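Long-range contacts in RagA protein (Porphyromonas gingivalis, PDB 6SLN), which probably imports substrates across the outer membrane as a TonB-dependent receptor, a transmembrane beta-barrel closed by a plug domain: residues N345-S350 / I373-S378; P114-M119 / G332-E337. All blocks are in the same frame, centred on the assembly; numbering follows the deposited sequence.

Interaction 1 (N345-S350 / I373-S378); sequences NFKRYS and IANRRS. With C8E ((hydroxyethyloxy)tri(ethyloxy)octane), chain I.
Arg-376 and Phe-346 face each other as a non-hydrogen-bonded pair in a beta hairpin of the transmembrane barrel, where the antiparallel strands 345-360 and 363-377 run side by side, their short segments at 177°. Their side chains lie on the plug side of the wall, alongside one another and pointing the same way. The arginine chain, extended from CG to NE, follows the phenylalanine ring: CB leads to CG, which sits 3.6 Å from Phe-346 CD2; CD passes more loosely beside CE2; NE comes within 3.4 Å of Phe-346 CE2; and CZ and NH2 continue along the same ring edge. Ring and guanidinium are nearly perpendicular (89°), with Phe-346 CE2 under one face of the guanidinium and the cation at the rim of the ring, not over its pi face. The phenylalanine reaches this place with CG anti to the backbone N (chi1 -167°). Beyond the pair, both side chains touch Ala-173 of the plug helix 169-173, and Arg-376 also meets Asp-170.

Three hydrogen-bonded pairs, Asn-345 with Arg-377, Lys-347 with Asn-375 and Tyr-349 with Ile-373, supply six backbone bonds. The side chains of these pairs occupy the other face, where Ile-373 also packs on Ile-466 of the second subunit. There Lys-347 lays its CB and CG against Asn-375 CB, then bends at its end, and NZ makes a long hydrogen bond to Asn-345 OD1 from above the amide plane. Near the detergent C8E, whose C5 approaches Ser-350 O, the Tyr-349 ring turns its edge to the neighbouring strand, with CD1 3.5 Å from Ile-373 O.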
loop_
_atom_site.group_PDB
_atom_site.type_symbol
_atom_site.label_atom_id
_atom_site.label_comp_id
_atom_site.label_asym_id
_atom_site.label_seq_id
_atom_site.Cartn_x
_atom_site.Cartn_y
_atom_site.Cartn_z
ATOM N N ASN A 345 -20.779 7.018 9.912
ATOM C CA ASN A 345 -20.525 7.679 11.174
ATOM C C ASN A 345 -19.313 8.583 11.027
ATOM O O ASN A 345 -18.510 8.457 10.095
ATOM C CB ASN A 345 -20.289 6.674 12.297
ATOM C CG ASN A 345 -19.336 5.594 11.894
ATOM O OD1 ASN A 345 -18.132 5.789 11.923
ATOM N ND2 ASN A 345 -19.870 4.448 11.483
ATOM N N PHE A 346 -19.199 9.497 11.978
ATOM C CA PHE A 346 -18.046 10.354 12.136
ATOM C C PHE A 346 -17.706 10.310 13.612
ATOM O O PHE A 346 -18.495 10.776 14.442
ATOM C CB PHE A 346 -18.354 11.776 11.686
ATOM C CG PHE A 346 -17.145 12.634 11.521
ATOM C CD1 PHE A 346 -16.543 13.220 12.615
ATOM C CD2 PHE A 346 -16.615 12.854 10.275
ATOM C CE1 PHE A 346 -15.440 14.007 12.464
ATOM C CE2 PHE A 346 -15.520 13.639 10.124
ATOM C CZ PHE A 346 -14.932 14.220 11.220
ATOM N N LYS A 347 -16.560 9.719 13.939
ATOM C CA LYS A 347 -16.014 9.773 15.286
ATOM C C LYS A 347 -14.742 10.612 15.263
ATOM O O LYS A 347 -13.946 10.520 14.324
ATOM C CB LYS A 347 -15.715 8.366 15.842
ATOM C CG LYS A 347 -16.617 7.254 15.309
ATOM C CD LYS A 347 -16.528 5.990 16.177
ATOM C CE LYS A 347 -17.381 4.849 15.612
ATOM N NZ LYS A 347 -16.736 4.212 14.425
ATOM N N ARG A 348 -14.552 11.436 16.287
ATOM C CA ARG A 348 -13.298 12.162 16.422
ATOM C C ARG A 348 -12.891 12.229 17.888
ATOM O O ARG A 348 -13.742 12.284 18.780
ATOM C CB ARG A 348 -13.391 13.578 15.815
ATOM C CG ARG A 348 -13.853 14.671 16.774
ATOM C CD ARG A 348 -13.518 16.064 16.234
ATOM N NE ARG A 348 -14.672 16.708 15.619
ATOM C CZ ARG A 348 -15.690 17.239 16.290
ATOM N NH1 ARG A 348 -15.717 17.217 17.611
ATOM N NH2 ARG A 348 -16.691 17.794 15.632
ATOM N N TYR A 349 -11.579 12.174 18.116
ATOM C CA TYR A 349 -10.944 12.458 19.399
ATOM C C TYR A 349 -10.034 13.664 19.187
ATOM O O TYR A 349 -9.026 13.564 18.478
ATOM C CB TYR A 349 -10.140 11.262 19.902
ATOM C CG TYR A 349 -10.915 9.966 19.984
ATOM C CD1 TYR A 349 -11.219 9.244 18.840
ATOM C CD2 TYR A 349 -11.332 9.452 21.210
ATOM C CE1 TYR A 349 -11.923 8.061 18.909
ATOM C CE2 TYR A 349 -12.032 8.267 21.282
ATOM C CZ TYR A 349 -12.324 7.576 20.126
ATOM O OH TYR A 349 -13.022 6.393 20.176
ATOM N N SER A 350 -10.380 14.795 19.799
ATOM C CA SER A 350 -9.721 16.063 19.526
ATOM C C SER A 350 -8.719 16.418 20.610
ATOM O O SER A 350 -8.927 16.153 21.794
ATOM C CB SER A 350 -10.730 17.210 19.434
ATOM O OG SER A 350 -11.944 16.805 18.848
ATOM N N ILE A 373 -7.725 12.053 16.116
ATOM C CA ILE A 373 -7.922 10.726 15.555
ATOM C C ILE A 373 -9.380 10.651 15.122
ATOM O O ILE A 373 -10.285 10.912 15.920
ATOM C CB ILE A 373 -7.564 9.624 16.561
ATOM C CG1 ILE A 373 -6.070 9.674 16.902
ATOM C CG2 ILE A 373 -7.916 8.258 15.995
ATOM C CD1 ILE A 373 -5.629 8.533 17.824
ATOM N N ALA A 374 -9.614 10.336 13.858
ATOM C CA ALA A 374 -10.936 10.457 13.278
ATOM C C ALA A 374 -11.300 9.176 12.545
ATOM O O ALA A 374 -10.446 8.550 11.910
ATOM C CB ALA A 374 -11.003 11.668 12.332
ATOM N N ASN A 375 -12.578 8.787 12.645
ATOM C CA ASN A 375 -13.118 7.611 11.966
ATOM C C ASN A 375 -14.285 8.066 11.096
ATOM O O ASN A 375 -15.307 8.537 11.612
ATOM C CB ASN A 375 -13.550 6.549 12.974
ATOM C CG ASN A 375 -12.419 6.133 13.908
ATOM O OD1 ASN A 375 -11.343 5.738 13.456
ATOM N ND2 ASN A 375 -12.658 6.219 15.216
ATOM N N ARG A 376 -14.118 7.954 9.781
ATOM C CA ARG A 376 -15.128 8.327 8.801
ATOM C C ARG A 376 -15.615 7.065 8.118
ATOM O O ARG A 376 -14.797 6.277 7.629
ATOM C CB ARG A 376 -14.574 9.269 7.726
ATOM C CG ARG A 376 -14.711 10.738 7.993
ATOM C CD ARG A 376 -14.270 11.547 6.774
ATOM N NE ARG A 376 -14.111 12.960 7.123
ATOM C CZ ARG A 376 -13.048 13.468 7.753
ATOM N NH1 ARG A 376 -12.027 12.687 8.099
ATOM N NH2 ARG A 376 -13.002 14.762 8.037
ATOM N N ARG A 377 -16.934 6.876 8.088
ATOM C CA ARG A 377 -17.555 5.935 7.178
ATOM C C ARG A 377 -18.760 6.590 6.524
ATOM O O ARG A 377 -19.459 7.409 7.131
ATOM C CB ARG A 377 -18.002 4.625 7.851
ATOM C CG ARG A 377 -17.855 3.456 6.881
ATOM C CD ARG A 377 -18.814 2.307 7.098
ATOM N NE ARG A 377 -18.556 1.579 8.334
ATOM C CZ ARG A 377 -18.603 0.253 8.447
ATOM N NH1 ARG A 377 -18.877 -0.517 7.387
ATOM N NH2 ARG A 377 -18.370 -0.308 9.627
ATOM N N SER A 378 -19.005 6.190 5.282
ATOM C CA SER A 378 -20.074 6.738 4.468
ATOM C C SER A 378 -20.890 5.612 3.882
ATOM O O SER A 378 -20.359 4.546 3.545
ATOM C CB SER A 378 -19.523 7.595 3.358
ATOM O OG SER A 378 -18.833 8.667 3.954
HETATM C C1 C8E I . -10.821 12.097 24.640
HETATM C C2 C8E I . -9.296 12.093 24.756
HETATM C C3 C8E I . -8.611 13.114 23.840
HETATM C C4 C8E I . -7.305 12.574 23.232
HETATM C C5 C8E I . -7.016 13.170 21.847
HETATM C C6 C8E I . -5.537 13.443 21.543
HETATM C C7 C8E I . -5.321 13.784 20.061
HETATM C C8 C8E I . -3.966 13.280 19.543
HETATM O O9 C8E I . -3.978 13.086 18.137
HETATM C C10 C8E I . -2.878 13.659 17.446
HETATM C C11 C8E I . -2.652 12.953 16.100
HETATM O O12 C8E I . -1.478 13.408 15.439
HETATM C C13 C8E I . -0.961 12.526 14.447
HETATM C C14 C8E I . -0.309 13.341 13.317
HETATM O O15 C8E I . 0.605 12.651 12.479
HETATM C C16 C8E I . 1.929 13.166 12.581
HETATM C C17 C8E I . 2.018 14.707 12.574
HETATM O O18 C8E I . 3.293 15.207 12.987
HETATM C C19 C8E I . 3.502 16.590 12.738
HETATM C C20 C8E I . 4.992 16.943 12.802
HETATM O O21 C8E I . 5.253 18.338 12.803
#

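Interaction 2 (P114-M119 / G332-E337); sequences PVANIM and GYFDQE
Gln-336 reaches from the wall of the beta-barrel into the plug loop 114-119, a contact between the two domains that define a TonB-dependent receptor. Its OE1 accepts a hydrogen bond from the backbone N of Ala-116 at 3.1 Å, the N-H...O angle being 148° and the donor tilted 20° from the amide plane. The same oxygen lies close to Val-115 CA, while the other end of the amide, NE2, comes up to Val-115 CG1. The amide carbon CD and the preceding CG pass near Pro-114 O. Phe-334, two residues earlier on the strand and on the same face, packs its CZ against the peptide unit, 3.5 Å from both Val-115 C and Ala-116 N, while the apolar side-chain contact is CE1 to Ala-116 CB at 4.0 Å.

The reach of Gln-336 comes from a chain extended throughout, with CG opposite the backbone N across the CA-CB bond (chi1 180°), which carries the amide from the strand to the loop. In the next shell, the backbones of Phe-334 and Gln-336 are bonded to Arg-348 and Phe-346 on the neighbouring strand, and Phe-346 itself touches Ala-116. Pro-114 and Val-115 also rest on strand 986-996, so the loop meets the barrel on more than one strand. Between the two barrel side chains, Gln-336 OE1 lies in the plane of the Phe-334 ring, at its edge.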
loop_
_atom_site.group_PDB
_atom_site.type_symbol
_atom_site.label_atom_id
_atom_site.label_comp_id
_atom_site.label_asym_id
_atom_site.label_seq_id
_atom_site.Cartn_x
_atom_site.Cartn_y
_atom_site.Cartn_z
ATOM N N PRO A 114 -25.050 18.451 17.332
ATOM C CA PRO A 114 -24.963 16.993 17.218
ATOM C C PRO A 114 -24.638 16.502 15.821
ATOM O O PRO A 114 -24.991 15.365 15.486
ATOM C CB PRO A 114 -26.357 16.532 17.653
ATOM C CG PRO A 114 -27.262 17.664 17.259
ATOM C CD PRO A 114 -26.444 18.934 17.340
ATOM N N VAL A 115 -23.979 17.319 14.998
ATOM C CA VAL A 115 -23.417 16.822 13.749
ATOM C C VAL A 115 -21.986 17.327 13.597
ATOM O O VAL A 115 -21.612 18.373 14.141
ATOM C CB VAL A 115 -24.257 17.214 12.518
ATOM C CG1 VAL A 115 -25.454 16.276 12.365
ATOM C CG2 VAL A 115 -24.686 18.665 12.604
ATOM N N ALA A 116 -21.178 16.563 12.854
ATOM C CA ALA A 116 -19.806 16.967 12.576
ATOM C C ALA A 116 -19.732 18.082 11.553
ATOM O O ALA A 116 -18.710 18.769 11.475
ATOM C CB ALA A 116 -18.992 15.784 12.066
ATOM N N ASN A 117 -20.790 18.267 10.767
ATOM C CA ASN A 117 -20.806 19.196 9.639
ATOM C C ASN A 117 -21.127 20.585 10.180
ATOM O O ASN A 117 -22.286 20.977 10.295
ATOM C CB ASN A 117 -21.806 18.706 8.597
ATOM C CG ASN A 117 -22.085 19.723 7.525
ATOM O OD1 ASN A 117 -23.201 19.811 7.033
ATOM N ND2 ASN A 117 -21.072 20.493 7.147
ATOM N N ILE A 118 -20.072 21.338 10.511
ATOM C CA ILE A 118 -20.195 22.619 11.213
ATOM C C ILE A 118 -20.896 23.675 10.365
ATOM O O ILE A 118 -21.630 24.515 10.903
ATOM C CB ILE A 118 -18.802 23.108 11.659
ATOM C CG1 ILE A 118 -18.877 24.502 12.287
ATOM C CG2 ILE A 118 -17.864 23.130 10.484
ATOM C CD1 ILE A 118 -19.472 24.521 13.693
ATOM N N MET A 119 -20.691 23.668 9.042
ATOM C CA MET A 119 -21.287 24.712 8.207
ATOM C C MET A 119 -22.808 24.669 8.269
ATOM O O MET A 119 -23.473 25.711 8.128
ATOM C CB MET A 119 -20.798 24.578 6.761
ATOM C CG MET A 119 -19.382 25.152 6.527
ATOM S SD MET A 119 -19.265 26.874 7.067
ATOM C CE MET A 119 -18.317 26.755 8.568
ATOM N N GLY A 332 -11.441 16.379 23.575
ATOM C CA GLY A 332 -12.848 16.094 23.373
ATOM C C GLY A 332 -13.084 14.818 22.593
ATOM O O GLY A 332 -12.183 14.245 21.976
ATOM N N TYR A 333 -14.337 14.383 22.633
ATOM C CA TYR A 333 -14.780 13.179 21.956
ATOM C C TYR A 333 -16.079 13.501 21.238
ATOM O O TYR A 333 -16.853 14.357 21.680
ATOM C CB TYR A 333 -14.956 12.027 22.966
ATOM C CG TYR A 333 -15.805 10.861 22.515
ATOM C CD1 TYR A 333 -15.260 9.833 21.751
ATOM C CD2 TYR A 333 -17.150 10.774 22.881
ATOM C CE1 TYR A 333 -16.037 8.747 21.342
ATOM C CE2 TYR A 333 -17.935 9.698 22.484
ATOM C CZ TYR A 333 -17.375 8.679 21.713
ATOM O OH TYR A 333 -18.149 7.595 21.313
ATOM N N PHE A 334 -16.298 12.839 20.104
ATOM C CA PHE A 334 -17.530 13.047 19.358
ATOM C C PHE A 334 -17.807 11.800 18.543
ATOM O O PHE A 334 -16.912 11.300 17.859
ATOM C CB PHE A 334 -17.432 14.278 18.454
ATOM C CG PHE A 334 -18.637 14.505 17.586
ATOM C CD1 PHE A 334 -18.747 13.894 16.340
ATOM C CD2 PHE A 334 -19.653 15.361 17.997
ATOM C CE1 PHE A 334 -19.841 14.105 15.543
ATOM C CE2 PHE A 334 -20.763 15.583 17.193
ATOM C CZ PHE A 334 -20.853 14.950 15.967
ATOM N N ASP A 335 -19.035 11.299 18.630
ATOM C CA ASP A 335 -19.459 10.183 17.801
ATOM C C ASP A 335 -20.868 10.461 17.322
ATOM O O ASP A 335 -21.763 10.689 18.137
ATOM C CB ASP A 335 -19.396 8.862 18.559
ATOM C CG ASP A 335 -19.548 7.670 17.646
ATOM O OD1 ASP A 335 -19.853 7.875 16.454
ATOM O OD2 ASP A 335 -19.353 6.528 18.114
ATOM N N GLN A 336 -21.059 10.452 16.007
ATOM C CA GLN A 336 -22.376 10.610 15.405
ATOM C C GLN A 336 -22.641 9.392 14.540
ATOM O O GLN A 336 -21.986 9.207 13.511
ATOM C CB GLN A 336 -22.457 11.894 14.588
ATOM C CG GLN A 336 -23.805 12.119 13.926
ATOM C CD GLN A 336 -23.739 13.151 12.829
ATOM O OE1 GLN A 336 -22.779 13.916 12.740
ATOM N NE2 GLN A 336 -24.741 13.165 11.972
ATOM N N GLU A 337 -23.592 8.564 14.957
ATOM C CA GLU A 337 -23.917 7.351 14.219
ATOM C C GLU A 337 -24.895 7.654 13.097
ATOM O O GLU A 337 -25.797 8.490 13.244
ATOM C CB GLU A 337 -24.503 6.290 15.153
ATOM C CG GLU A 337 -23.461 5.435 15.858
ATOM C CD GLU A 337 -22.305 5.055 14.926
ATOM O OE1 GLU A 337 -21.135 5.158 15.372
ATOM O OE2 GLU A 337 -22.567 4.658 13.753
#

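Overall arrangement
In the modelled chain, which begins at residue 95, the plug comes first and contains loop 114-119; this loop meets strand 325-337 more than 200 residues later, so interaction 2 closes a long loop. The chain then turns back into strand 345-360, and interaction 1 closes a much shorter hairpin with strand 363-377. The two closures therefore follow in series, neither enclosing nor crossing the other. Their centres are about 8 Å apart, and adjoining strands 325-337 and 345-360 link them, with Ser-350 N 2.9 Å from Gly-332 O, a probable hydrogen bond. Interaction 1 thus joins strands within the wall, whereas interaction 2 ties that wall to the plug.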